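Local coordinates for protein dally-like, isoform A (Drosophila melanogaster, PDB 6XTZ) that is a GPI-anchored glypican, probably a cell-surface heparan sulfate proteoglycan, that binds Wnt and Hedgehog proteins and shields the Wnt lipid for signalling at a distance, at residues A[60-65]-A[225-230]; A[85-90]-A[440-445]; A[250-255]-A[463-468]; A[263-268]-A[521-526]. The protein carries 5 engineered substitutions. One frame throughout, in Å; residues are numbered along the deposited sequence. Where two conformers were deposited one is given.

Contact 1 (A[60-65]-A[225-230]); sequences QSRQQL and DCTGAL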
loop_
_atom_site.group_PDB
_atom_site.type_symbol
_atom_site.label_atom_id
_atom_site.label_comp_id
_atom_site.label_asym_id
_atom_site.label_seq_id
_atom_site.Cartn_x
_atom_site.Cartn_y
_atom_site.Cartn_z
ATOM N N GLN A 60 27.393 13.406 -11.852
ATOM C CA GLN A 60 26.838 14.150 -10.726
ATOM C C GLN A 60 25.316 14.203 -10.793
ATOM O O GLN A 60 24.640 14.037 -9.772
ATOM C CB GLN A 60 27.424 15.561 -10.690
ATOM C CG GLN A 60 26.792 16.470 -9.651
ATOM C CD GLN A 60 27.357 17.876 -9.686
ATOM O OE1 GLN A 60 28.500 18.091 -10.095
ATOM N NE2 GLN A 60 26.554 18.846 -9.262
ATOM N N SER A 61 24.759 14.431 -11.986
ATOM C CA SER A 61 23.307 14.505 -12.125
ATOM C C SER A 61 22.652 13.155 -11.867
ATOM O O SER A 61 21.585 13.086 -11.246
ATOM C CB SER A 61 22.932 15.014 -13.516
ATOM O OG SER A 61 22.937 16.427 -13.557
ATOM N N ARG A 62 23.266 12.073 -12.347
ATOM C CA ARG A 62 22.694 10.750 -12.131
ATOM C C ARG A 62 22.725 10.371 -10.655
ATOM O O ARG A 62 21.785 9.745 -10.150
ATOM C CB ARG A 62 23.433 9.713 -12.976
ATOM C CG ARG A 62 22.887 8.304 -12.829
ATOM C CD ARG A 62 23.540 7.334 -13.798
ATOM N NE ARG A 62 23.041 5.975 -13.607
ATOM C CZ ARG A 62 23.386 4.937 -14.361
ATOM N NH1 ARG A 62 24.236 5.098 -15.366
ATOM N NH2 ARG A 62 22.883 3.737 -14.110
ATOM N N GLN A 63 23.786 10.757 -9.942
ATOM C CA GLN A 63 23.867 10.444 -8.519
ATOM C C GLN A 63 22.920 11.307 -7.695
ATOM O O GLN A 63 22.405 10.848 -6.670
ATOM C CB GLN A 63 25.302 10.606 -8.020
ATOM C CG GLN A 63 26.259 9.555 -8.556
ATOM C CD GLN A 63 27.682 9.758 -8.072
ATOM O OE1 GLN A 63 27.948 10.617 -7.229
ATOM N NE2 GLN A 63 28.606 8.967 -8.605
ATOM N N GLN A 64 22.681 12.552 -8.117
ATOM C CA GLN A 64 21.750 13.405 -7.384
ATOM C C GLN A 64 20.315 12.916 -7.536
ATOM O O GLN A 64 19.545 12.928 -6.569
ATOM C CB GLN A 64 21.876 14.855 -7.851
ATOM C CG GLN A 64 23.138 15.556 -7.367
ATOM C CD GLN A 64 23.227 16.994 -7.844
ATOM O OE1 GLN A 64 22.387 17.459 -8.615
ATOM N NE2 GLN A 64 24.249 17.707 -7.386
ATOM N N LEU A 65 19.935 12.485 -8.741
ATOM C CA LEU A 65 18.583 11.971 -8.941
ATOM C C LEU A 65 18.392 10.642 -8.222
ATOM O O LEU A 65 17.363 10.424 -7.573
ATOM C CB LEU A 65 18.283 11.828 -10.433
ATOM C CG LEU A 65 16.908 11.244 -10.782
ATOM C CD1 LEU A 65 15.798 12.006 -10.075
ATOM C CD2 LEU A 65 16.679 11.241 -12.287
ATOM N N ASP A 225 19.923 6.391 -21.470
ATOM C CA ASP A 225 19.102 7.420 -22.099
ATOM C C ASP A 225 18.691 8.495 -21.102
ATOM O O ASP A 225 18.511 9.658 -21.482
ATOM C CB ASP A 225 17.865 6.797 -22.746
ATOM C CG ASP A 225 18.202 5.982 -23.980
ATOM O OD1 ASP A 225 19.397 5.900 -24.337
ATOM O OD2 ASP A 225 17.272 5.424 -24.598
ATOM N N CYS A 226 18.541 8.130 -19.826
ATOM C CA CYS A 226 18.213 9.125 -18.811
ATOM C C CYS A 226 19.380 10.070 -18.567
ATOM O O CYS A 226 19.180 11.278 -18.391
ATOM C CB CYS A 226 17.806 8.442 -17.506
ATOM S SG CYS A 226 17.899 9.529 -16.062
ATOM N N THR A 227 20.604 9.537 -18.544
ATOM C CA THR A 227 21.774 10.372 -18.291
ATOM C C THR A 227 21.889 11.490 -19.319
ATOM O O THR A 227 22.166 12.640 -18.964
ATOM C CB THR A 227 23.041 9.516 -18.292
ATOM O OG1 THR A 227 22.891 8.437 -17.361
ATOM C CG2 THR A 227 24.250 10.352 -17.898
ATOM N N GLY A 228 21.655 11.178 -20.595
ATOM C CA GLY A 228 21.779 12.193 -21.629
ATOM C C GLY A 228 20.788 13.330 -21.459
ATOM O O GLY A 228 21.162 14.506 -21.479
ATOM N N ALA A 229 19.508 12.993 -21.289
ATOM C CA ALA A 229 18.486 14.023 -21.133
ATOM C C ALA A 229 18.655 14.793 -19.831
ATOM O O ALA A 229 18.325 15.983 -19.768
ATOM C CB ALA A 229 17.094 13.397 -21.200
ATOM N N LEU A 230 19.168 14.137 -18.789
ATOM C CA LEU A 230 19.316 14.789 -17.492
ATOM C C LEU A 230 20.388 15.871 -17.533
ATOM O O LEU A 230 20.216 16.948 -16.950
ATOM C CB LEU A 230 19.642 13.742 -16.427
ATOM C CG LEU A 230 19.492 14.121 -14.956
ATOM C CD1 LEU A 230 18.054 14.507 -14.658
ATOM C CD2 LEU A 230 19.927 12.960 -14.078
#
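R62 and T227 bring the two helical segments closest, their CA atoms lying 6.2 Å apart, with S61 and L230 as the second such pair. The axes of segments 60-65 and 225-230 pass 9.6 Å from each other at 106°, a nearly perpendicular crossing that allows contact over little more than one turn of each helix. L230 does most of the touching. Its CG stands anti to the backbone N (chi1 -165°), which sends CD2 across to helix 51-110. There the methyl CD2 of L230 lies 3.3 Å from S61 O. It also touches S61 CB, and L65 CD2 is 4.1 Å from L230 CD2. L65 CD2 further lies 4.3 Å from C226 SG, the sulfur that forms a disulfide with C258. On the more open flank, the extended R62 chain passes T227 obliquely, with R62 CD 3.8 Å from T227 OG1. No hydrogen bond joins the two segments. S61 O, although pressed by a leucine methyl, accepts the helical bond from L65 N (3.1 Å), and Q64 OE1 is hydrogen-bonded to Q234 NE2, further along helix 224-234. The contact is therefore mainly apolar, with one sulfur at its inner side and a polar flank, and the covalent tie at C226 fixes its place among the cysteine-linked helices.

Contact 2 (A[85-90]-A[440-445]); sequences TKFKDI and PILDRI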
loop_
_atom_site.group_PDB
_atom_site.type_symbol
_atom_site.label_atom_id
_atom_site.label_comp_id
_atom_site.label_asym_id
_atom_site.label_seq_id
_atom_site.Cartn_x
_atom_site.Cartn_y
_atom_site.Cartn_z
ATOM N N THR A 85 3.396 -2.852 11.005
ATOM C CA THR A 85 3.794 -3.667 12.148
ATOM C C THR A 85 3.087 -3.216 13.421
ATOM O O THR A 85 2.672 -4.050 14.237
ATOM C CB THR A 85 5.312 -3.611 12.329
ATOM O OG1 THR A 85 5.950 -4.192 11.186
ATOM C CG2 THR A 85 5.736 -4.372 13.580
ATOM N N LYS A 86 2.944 -1.903 13.609
ATOM C CA LYS A 86 2.210 -1.400 14.765
ATOM C C LYS A 86 0.744 -1.805 14.697
ATOM O O LYS A 86 0.134 -2.135 15.719
ATOM C CB LYS A 86 2.346 0.122 14.849
ATOM C CG LYS A 86 1.645 0.746 16.047
ATOM C CD LYS A 86 1.785 2.262 16.049
ATOM C CE LYS A 86 1.079 2.883 17.248
ATOM N NZ LYS A 86 1.159 4.371 17.241
ATOM N N PHE A 87 0.167 -1.798 13.494
ATOM C CA PHE A 87 -1.227 -2.196 13.326
ATOM C C PHE A 87 -1.430 -3.658 13.703
ATOM O O PHE A 87 -2.370 -4.001 14.431
ATOM C CB PHE A 87 -1.664 -1.939 11.885
ATOM C CG PHE A 87 -3.011 -2.508 11.544
ATOM C CD1 PHE A 87 -4.170 -1.824 11.873
ATOM C CD2 PHE A 87 -3.117 -3.723 10.883
ATOM C CE1 PHE A 87 -5.409 -2.341 11.555
ATOM C CE2 PHE A 87 -4.356 -4.246 10.563
ATOM C CZ PHE A 87 -5.501 -3.554 10.899
ATOM N N LYS A 88 -0.555 -4.540 13.211
ATOM C CA LYS A 88 -0.689 -5.960 13.517
ATOM C C LYS A 88 -0.490 -6.230 15.004
ATOM O O LYS A 88 -1.238 -7.013 15.600
ATOM C CB LYS A 88 0.307 -6.772 12.692
ATOM C CG LYS A 88 0.093 -6.682 11.192
ATOM C CD LYS A 88 1.204 -7.401 10.453
ATOM C CE LYS A 88 1.113 -7.182 8.956
ATOM N NZ LYS A 88 2.269 -7.805 8.258
ATOM N N ASP A 89 0.511 -5.590 15.616
ATOM C CA ASP A 89 0.775 -5.810 17.034
ATOM C C ASP A 89 -0.397 -5.353 17.895
ATOM O O ASP A 89 -0.723 -5.993 18.901
ATOM C CB ASP A 89 2.054 -5.086 17.454
ATOM C CG ASP A 89 3.297 -5.675 16.816
ATOM O OD1 ASP A 89 3.295 -6.887 16.509
ATOM O OD2 ASP A 89 4.279 -4.927 16.627
ATOM N N ILE A 90 -1.037 -4.245 17.519
ATOM C CA ILE A 90 -2.162 -3.733 18.297
ATOM C C ILE A 90 -3.342 -4.694 18.228
ATOM O O ILE A 90 -3.959 -5.018 19.249
ATOM C CB ILE A 90 -2.551 -2.323 17.814
ATOM C CG1 ILE A 90 -1.516 -1.295 18.276
ATOM C CG2 ILE A 90 -3.941 -1.949 18.310
ATOM C CD1 ILE A 90 -1.781 0.110 17.772
ATOM N N PRO A 440 -10.924 3.999 20.678
ATOM C CA PRO A 440 -10.076 2.805 20.776
ATOM C C PRO A 440 -8.779 2.985 20.003
ATOM O O PRO A 440 -8.737 3.646 18.963
ATOM C CB PRO A 440 -10.941 1.697 20.163
ATOM C CG PRO A 440 -12.336 2.231 20.175
ATOM C CD PRO A 440 -12.208 3.712 20.019
ATOM N N ILE A 441 -7.708 2.385 20.529
ATOM C CA ILE A 441 -6.404 2.505 19.889
ATOM C C ILE A 441 -6.376 1.808 18.536
ATOM O O ILE A 441 -5.544 2.149 17.687
ATOM C CB ILE A 441 -5.291 1.955 20.802
ATOM C CG1 ILE A 441 -5.447 0.447 21.001
ATOM C CG2 ILE A 441 -5.298 2.680 22.141
ATOM C CD1 ILE A 441 -4.297 -0.186 21.751
ATOM N N LEU A 442 -7.263 0.836 18.309
ATOM C CA LEU A 442 -7.347 0.224 16.988
ATOM C C LEU A 442 -7.861 1.222 15.960
ATOM O O LEU A 442 -7.362 1.270 14.831
ATOM C CB LEU A 442 -8.240 -1.014 17.032
ATOM C CG LEU A 442 -8.426 -1.746 15.701
ATOM C CD1 LEU A 442 -7.082 -2.140 15.103
ATOM C CD2 LEU A 442 -9.313 -2.969 15.885
ATOM N N ASP A 443 -8.851 2.034 16.335
ATOM C CA ASP A 443 -9.299 3.097 15.444
ATOM C C ASP A 443 -8.211 4.142 15.234
ATOM O O ASP A 443 -8.117 4.726 14.149
ATOM C CB ASP A 443 -10.562 3.757 15.997
ATOM C CG ASP A 443 -11.718 2.785 16.135
ATOM O OD1 ASP A 443 -11.513 1.571 15.928
ATOM O OD2 ASP A 443 -12.838 3.241 16.446
ATOM N N ARG A 444 -7.380 4.383 16.252
ATOM C CA ARG A 444 -6.341 5.402 16.139
ATOM C C ARG A 444 -5.273 5.002 15.129
ATOM O O ARG A 444 -4.807 5.838 14.347
ATOM C CB ARG A 444 -5.714 5.660 17.510
ATOM C CG ARG A 444 -6.700 6.176 18.547
ATOM C CD ARG A 444 -6.088 6.213 19.940
ATOM N NE ARG A 444 -4.961 7.136 20.028
ATOM C CZ ARG A 444 -4.283 7.381 21.145
ATOM N NH1 ARG A 444 -4.619 6.768 22.273
ATOM N NH2 ARG A 444 -3.271 8.236 21.137
ATOM N N ILE A 445 -4.868 3.729 15.129
ATOM C CA ILE A 445 -3.853 3.292 14.176
ATOM C C ILE A 445 -4.448 3.158 12.780
ATOM O O ILE A 445 -3.757 3.384 11.778
ATOM C CB ILE A 445 -3.192 1.983 14.655
ATOM C CG1 ILE A 445 -2.115 1.521 13.669
ATOM C CG2 ILE A 445 -4.226 0.894 14.863
ATOM C CD1 ILE A 445 -0.950 2.472 13.539
#
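I445 reaches from segment 440-445 into the angle between F87 and I90, and its carbons divide among F87, I90 and K86. CB lies 3.9 Å from I90 CD1. CG1 stands anti to the backbone N (chi1 -180°), which brings it within 3.8 Å of F87 CA. CG2 branches off to the edge of the F87 ring, near its plane, 4.0 Å from F87 CD1, and also touches I90 CD1. At the tip, I445 CD1 ends 3.7 Å from K86 CD, and the methylene chain of that exposed lysine lies across the outer margin. On the buried side L442 CD1 meets the ring obliquely, 3.9 Å from F87 CE1; the ring packs edge-to-face with Y203 of helix 185-216. One turn before I445 in helix 441-455, the exposed I441 sets its CD1 3.9 Å from I90 CG2. These pairings follow from a nearly antiparallel arrangement, with the segment axes 10.0 Å apart at 164°. L442 also packs on L94, a residue of the lipid pocket. Every contact across the segments is between carbons, with no hydrogen bond; the interface is thus a hydrophobic seam that sets the start of helix 441-455 against helix 51-110, beside P440, the N-cap residue, which touches the bound O-palmitoleoyl serine.

Contact 3 (A[250-255]-A[463-468]); sequences YCVNVI and LPHSVC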
loop_
_atom_site.group_PDB
_atom_site.type_symbol
_atom_site.label_atom_id
_atom_site.label_comp_id
_atom_site.label_asym_id
_atom_site.label_seq_id
_atom_site.Cartn_x
_atom_site.Cartn_y
_atom_site.Cartn_z
ATOM N N TYR A 250 10.196 21.767 -18.383
ATOM C CA TYR A 250 11.297 21.057 -19.022
ATOM C C TYR A 250 11.942 20.073 -18.053
ATOM O O TYR A 250 12.179 18.909 -18.399
ATOM C CB TYR A 250 12.318 22.065 -19.556
ATOM C CG TYR A 250 13.564 21.456 -20.162
ATOM C CD1 TYR A 250 13.503 20.290 -20.915
ATOM C CD2 TYR A 250 14.801 22.067 -19.999
ATOM C CE1 TYR A 250 14.643 19.738 -21.469
ATOM C CE2 TYR A 250 15.944 21.526 -20.554
ATOM C CZ TYR A 250 15.860 20.362 -21.287
ATOM O OH TYR A 250 16.997 19.817 -21.839
ATOM N N CYS A 251 12.221 20.522 -16.826
ATOM C CA CYS A 251 12.778 19.624 -15.818
ATOM C C CYS A 251 11.826 18.475 -15.511
ATOM O O CYS A 251 12.253 17.319 -15.408
ATOM C CB CYS A 251 13.105 20.403 -14.543
ATOM S SG CYS A 251 13.762 19.396 -13.191
ATOM N N VAL A 252 10.532 18.772 -15.358
ATOM C CA VAL A 252 9.569 17.730 -15.001
ATOM C C VAL A 252 9.503 16.664 -16.088
ATOM O O VAL A 252 9.460 15.462 -15.796
ATOM C CB VAL A 252 8.183 18.346 -14.727
ATOM C CG1 VAL A 252 7.137 17.253 -14.568
ATOM C CG2 VAL A 252 8.229 19.220 -13.483
ATOM N N ASN A 253 9.504 17.083 -17.356
ATOM C CA ASN A 253 9.451 16.119 -18.450
ATOM C C ASN A 253 10.682 15.223 -18.474
ATOM O O ASN A 253 10.582 14.043 -18.826
ATOM C CB ASN A 253 9.300 16.846 -19.786
ATOM C CG ASN A 253 7.894 17.354 -20.014
ATOM O OD1 ASN A 253 6.926 16.768 -19.530
ATOM N ND2 ASN A 253 7.772 18.448 -20.757
ATOM N N VAL A 254 11.845 15.758 -18.105
ATOM C CA VAL A 254 13.064 14.955 -18.108
ATOM C C VAL A 254 13.026 13.925 -16.985
ATOM O O VAL A 254 13.309 12.740 -17.199
ATOM C CB VAL A 254 14.306 15.859 -18.010
ATOM C CG1 VAL A 254 15.566 15.019 -17.864
ATOM C CG2 VAL A 254 14.402 16.754 -19.235
ATOM N N ILE A 255 12.672 14.359 -15.774
ATOM C CA ILE A 255 12.615 13.426 -14.651
ATOM C C ILE A 255 11.528 12.382 -14.878
ATOM O O ILE A 255 11.698 11.208 -14.531
ATOM C CB ILE A 255 12.408 14.182 -13.327
ATOM C CG1 ILE A 255 13.401 15.339 -13.209
ATOM C CG2 ILE A 255 12.581 13.234 -12.150
ATOM C CD1 ILE A 255 14.842 14.899 -13.135
ATOM N N LEU A 463 7.169 12.636 -7.658
ATOM C CA LEU A 463 8.631 12.579 -7.627
ATOM C C LEU A 463 9.281 13.545 -8.609
ATOM O O LEU A 463 10.180 14.296 -8.190
ATOM C CB LEU A 463 9.099 11.138 -7.860
ATOM C CG LEU A 463 9.298 10.275 -6.613
ATOM C CD1 LEU A 463 9.694 8.863 -7.003
ATOM C CD2 LEU A 463 10.349 10.896 -5.708
ATOM N N PRO A 464 8.900 13.596 -9.894
ATOM C CA PRO A 464 9.521 14.596 -10.781
ATOM C C PRO A 464 9.329 16.025 -10.304
ATOM O O PRO A 464 10.254 16.838 -10.407
ATOM C CB PRO A 464 8.834 14.344 -12.133
ATOM C CG PRO A 464 7.587 13.605 -11.803
ATOM C CD PRO A 464 7.934 12.757 -10.625
ATOM N N HIS A 465 8.150 16.354 -9.775
ATOM C CA HIS A 465 7.950 17.682 -9.207
ATOM C C HIS A 465 8.777 17.878 -7.944
ATOM O O HIS A 465 9.212 19.000 -7.656
ATOM C CB HIS A 465 6.468 17.910 -8.919
ATOM C CG HIS A 465 5.599 17.778 -10.129
ATOM N ND1 HIS A 465 5.254 18.854 -10.920
ATOM C CD2 HIS A 465 5.019 16.693 -10.696
ATOM C CE1 HIS A 465 4.492 18.439 -11.916
ATOM N NE2 HIS A 465 4.334 17.132 -11.803
ATOM N N SER A 466 9.012 16.806 -7.186
ATOM C CA SER A 466 9.833 16.918 -5.985
ATOM C C SER A 466 11.307 17.076 -6.337
ATOM O O SER A 466 12.030 17.837 -5.683
ATOM C CB SER A 466 9.618 15.699 -5.089
ATOM O OG SER A 466 10.502 15.718 -3.982
ATOM N N VAL A 467 11.770 16.367 -7.369
ATOM C CA VAL A 467 13.171 16.464 -7.770
ATOM C C VAL A 467 13.484 17.858 -8.304
ATOM O O VAL A 467 14.554 18.414 -8.032
ATOM C CB VAL A 467 13.504 15.370 -8.802
ATOM C CG1 VAL A 467 14.918 15.548 -9.335
ATOM C CG2 VAL A 467 13.338 13.991 -8.186
ATOM N N CYS A 468 12.558 18.453 -9.052
ATOM C CA CYS A 468 12.783 19.754 -9.670
ATOM C C CYS A 468 12.595 20.922 -8.705
ATOM O O CYS A 468 12.565 22.072 -9.157
ATOM C CB CYS A 468 11.858 19.930 -10.878
ATOM S SG CYS A 468 12.119 18.719 -12.199
#
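C251 and C468 hold the tight side of this contact covalently, SG to SG at 2.0 Å with chi3 -93°, near the relaxed value for a disulfide. Packing stays close beyond the bridge, where V252 CG2 lies 4.1 Å from C468 SG. The CA atoms of I255 and P464 are 5.1 Å apart, and I255 CG2 lies 3.6 Å from P464 CA. I255 CG1 stands beside the backbone N (chi1 -49°), which carries the chain along the bridge, CG1 3.8 Å from C468 SG, to end with CD1 3.9 Å from V467 CG1. The bridge is one of the disulfides of the cysteine-rich end of the glypican fold. It ties helix 248-258 to the residue just past helix 459-467, which comes after the long section absent from the model; the segment axes pass at 8.5 Å. Cut back to alanine, I255 would lose CG1, CG2 and CD1, which would probably open a gap beside V467 and C468 SG and thin the cover on P464 CA. The other flank is looser. There V252 CG1 sits over one face of the partly exposed H465 ring, a CH-pi contact 4.2 Å from its centroid and 23° off the normal.

Contact 4 (A[263-268]-A[521-526]); sequences HEFDSE and SQLSHL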
loop_
_atom_site.group_PDB
_atom_site.type_symbol
_atom_site.label_atom_id
_atom_site.label_comp_id
_atom_site.label_asym_id
_atom_site.label_seq_id
_atom_site.Cartn_x
_atom_site.Cartn_y
_atom_site.Cartn_z
ATOM N N HIS A 263 5.577 4.177 -14.446
ATOM C CA HIS A 263 4.312 4.710 -14.947
ATOM C C HIS A 263 3.133 3.850 -14.511
ATOM O O HIS A 263 2.204 4.338 -13.856
ATOM C CB HIS A 263 4.352 4.832 -16.471
ATOM C CG HIS A 263 3.163 5.535 -17.047
ATOM N ND1 HIS A 263 3.037 6.908 -17.041
ATOM C CD2 HIS A 263 2.039 5.056 -17.632
ATOM C CE1 HIS A 263 1.891 7.244 -17.607
ATOM N NE2 HIS A 263 1.266 6.140 -17.973
ATOM N N GLU A 264 3.145 2.570 -14.899
ATOM C CA GLU A 264 2.101 1.644 -14.473
ATOM C C GLU A 264 2.050 1.539 -12.957
ATOM O O GLU A 264 0.967 1.523 -12.361
ATOM C CB GLU A 264 2.340 0.262 -15.083
ATOM C CG GLU A 264 1.992 0.130 -16.554
ATOM C CD GLU A 264 2.502 -1.171 -17.148
ATOM O OE1 GLU A 264 3.716 -1.259 -17.430
ATOM O OE2 GLU A 264 1.693 -2.108 -17.318
ATOM N N PHE A 265 3.220 1.468 -12.317
ATOM C CA PHE A 265 3.273 1.325 -10.868
ATOM C C PHE A 265 2.651 2.526 -10.171
ATOM O O PHE A 265 2.037 2.379 -9.108
ATOM C CB PHE A 265 4.722 1.136 -10.419
ATOM C CG PHE A 265 4.864 0.652 -9.005
ATOM C CD1 PHE A 265 4.750 -0.696 -8.708
ATOM C CD2 PHE A 265 5.120 1.541 -7.975
ATOM C CE1 PHE A 265 4.885 -1.148 -7.409
ATOM C CE2 PHE A 265 5.256 1.096 -6.675
ATOM C CZ PHE A 265 5.138 -0.251 -6.392
ATOM N N ASP A 266 2.791 3.717 -10.761
ATOM C CA ASP A 266 2.176 4.908 -10.187
ATOM C C ASP A 266 0.654 4.826 -10.230
ATOM O O ASP A 266 -0.017 5.152 -9.246
ATOM C CB ASP A 266 2.670 6.152 -10.922
ATOM C CG ASP A 266 1.841 7.378 -10.617
ATOM O OD1 ASP A 266 1.673 7.704 -9.424
ATOM O OD2 ASP A 266 1.367 8.023 -11.575
ATOM N N SER A 267 0.091 4.391 -11.361
ATOM C CA SER A 267 -1.363 4.346 -11.481
ATOM C C SER A 267 -1.963 3.298 -10.552
ATOM O O SER A 267 -2.993 3.544 -9.913
ATOM C CB SER A 267 -1.766 4.081 -12.933
ATOM O OG SER A 267 -1.316 2.812 -13.370
ATOM N N GLU A 268 -1.331 2.127 -10.454
ATOM C CA GLU A 268 -1.827 1.105 -9.539
ATOM C C GLU A 268 -1.625 1.505 -8.083
ATOM O O GLU A 268 -2.405 1.092 -7.217
ATOM C CB GLU A 268 -1.151 -0.236 -9.824
ATOM C CG GLU A 268 -1.458 -0.804 -11.201
ATOM C CD GLU A 268 -2.921 -1.178 -11.376
ATOM O OE1 GLU A 268 -3.645 -1.290 -10.364
ATOM O OE2 GLU A 268 -3.348 -1.363 -12.534
ATOM N N SER A 521 7.336 -8.049 -11.189
ATOM C CA SER A 521 6.899 -8.747 -9.983
ATOM C C SER A 521 6.348 -7.772 -8.949
ATOM O O SER A 521 5.408 -8.104 -8.217
ATOM C CB SER A 521 8.053 -9.558 -9.397
ATOM O OG SER A 521 9.125 -8.713 -9.019
ATOM N N GLN A 522 6.918 -6.569 -8.871
ATOM C CA GLN A 522 6.396 -5.562 -7.952
ATOM C C GLN A 522 5.034 -5.059 -8.407
ATOM O O GLN A 522 4.166 -4.761 -7.578
ATOM C CB GLN A 522 7.379 -4.401 -7.825
ATOM C CG GLN A 522 8.456 -4.620 -6.785
ATOM C CD GLN A 522 9.204 -5.921 -6.989
ATOM O OE1 GLN A 522 9.775 -6.162 -8.053
ATOM N NE2 GLN A 522 9.196 -6.774 -5.971
ATOM N N LEU A 523 4.834 -4.950 -9.719
ATOM C CA LEU A 523 3.527 -4.568 -10.235
ATOM C C LEU A 523 2.495 -5.655 -9.965
ATOM O O LEU A 523 1.338 -5.358 -9.650
ATOM C CB LEU A 523 3.631 -4.278 -11.730
ATOM C CG LEU A 523 2.478 -3.520 -12.378
ATOM C CD1 LEU A 523 2.327 -2.145 -11.750
ATOM C CD2 LEU A 523 2.721 -3.409 -13.872
ATOM N N SER A 524 2.902 -6.923 -10.067
ATOM C CA SER A 524 1.971 -8.024 -9.851
ATOM C C SER A 524 1.581 -8.143 -8.382
ATOM O O SER A 524 0.418 -8.416 -8.066
ATOM C CB SER A 524 2.583 -9.330 -10.355
ATOM O OG SER A 524 1.687 -10.414 -10.186
ATOM N N HIS A 525 2.539 -7.948 -7.472
ATOM C CA HIS A 525 2.220 -7.995 -6.048
ATOM C C HIS A 525 1.311 -6.840 -5.648
ATOM O O HIS A 525 0.380 -7.022 -4.853
ATOM C CB HIS A 525 3.502 -7.972 -5.216
ATOM C CG HIS A 525 4.335 -9.209 -5.349
ATOM N ND1 HIS A 525 3.795 -10.442 -5.642
ATOM C CD2 HIS A 525 5.670 -9.402 -5.230
ATOM C CE1 HIS A 525 4.761 -11.342 -5.695
ATOM N NE2 HIS A 525 5.909 -10.736 -5.450
ATOM N N LEU A 526 1.566 -5.644 -6.188
ATOM C CA LEU A 526 0.726 -4.497 -5.861
ATOM C C LEU A 526 -0.698 -4.693 -6.366
ATOM O O LEU A 526 -1.660 -4.396 -5.649
ATOM C CB LEU A 526 1.331 -3.218 -6.439
ATOM C CG LEU A 526 0.595 -1.921 -6.099
ATOM C CD1 LEU A 526 0.531 -1.719 -4.593
ATOM C CD2 LEU A 526 1.256 -0.731 -6.773
#
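F265 presents one ring face to L526, whose CD2 lies 4.0 Å from the ring centroid and 21° off the normal, a CH-pi contact displaced toward the rim. At the edge, in the ring plane, Q522 O stands 3.7 Å from F265 CE1. W460 of helix 459-467 meets the same ring edge-to-face, and V213 of helix 185-216 also touches it. The ring is aimed by its first torsion: with CG anti to the backbone N (chi1 -166°), it swings over toward helix 513-538, though the bond to CB does not point there. L523 reaches back past it in the opposite sense, its CD1 coming within 3.7 Å of F265 CA. Without the ring, as with a serine here, L526 CD2 would probably have no aromatic face to cover and W460 would lack its edge-to-face partner. The contact lays the start of helix 263-283 nearly parallel to helix 513-538 in the helical body, segment axes 10.1 Å apart at 13°. E268 offers carbons, its CB 3.9 Å from L526 CD2 and its CG near L523 CD1, while its carboxylate turns to N271 through OE1. E264 runs along L523 on the exposed side, CB 3.9 Å from L523 CD2. E264 O is gripped twice within its own helix, by E268 N and by S267 OG (2.8 Å). With no hydrogen bond between the segments, the interface depends on shape: L526 covers the ring face, L523 packs on the F265 backbone and against the chains of both glutamates, and E264 flanks it without a polar partner across the segments.

Contacts 1 and 3 are the buried ones and share a core: L230 CD1 meets I255 CD1 at 3.6 Å and L65 CD1 meets V467 CG2 at 3.7 Å, so four helices pack together at the cysteine-rich end of the molecule, where disulfides add to apolar packing. Contacts 2 and 4 are only partly buried, lie along the helical body nearer the centre of the chain, and depend on aliphatic and phenylalanine side chains without sulfur, contact 4 adding the chains of two glutamates. Helix 51-110 serves both contact 1 and contact 2, whose centres are 42 Å apart. Contact 4 comes within about 8 Å of contact 3, nearest atoms, without touching it; contact 2 alone borders the lipid pocket.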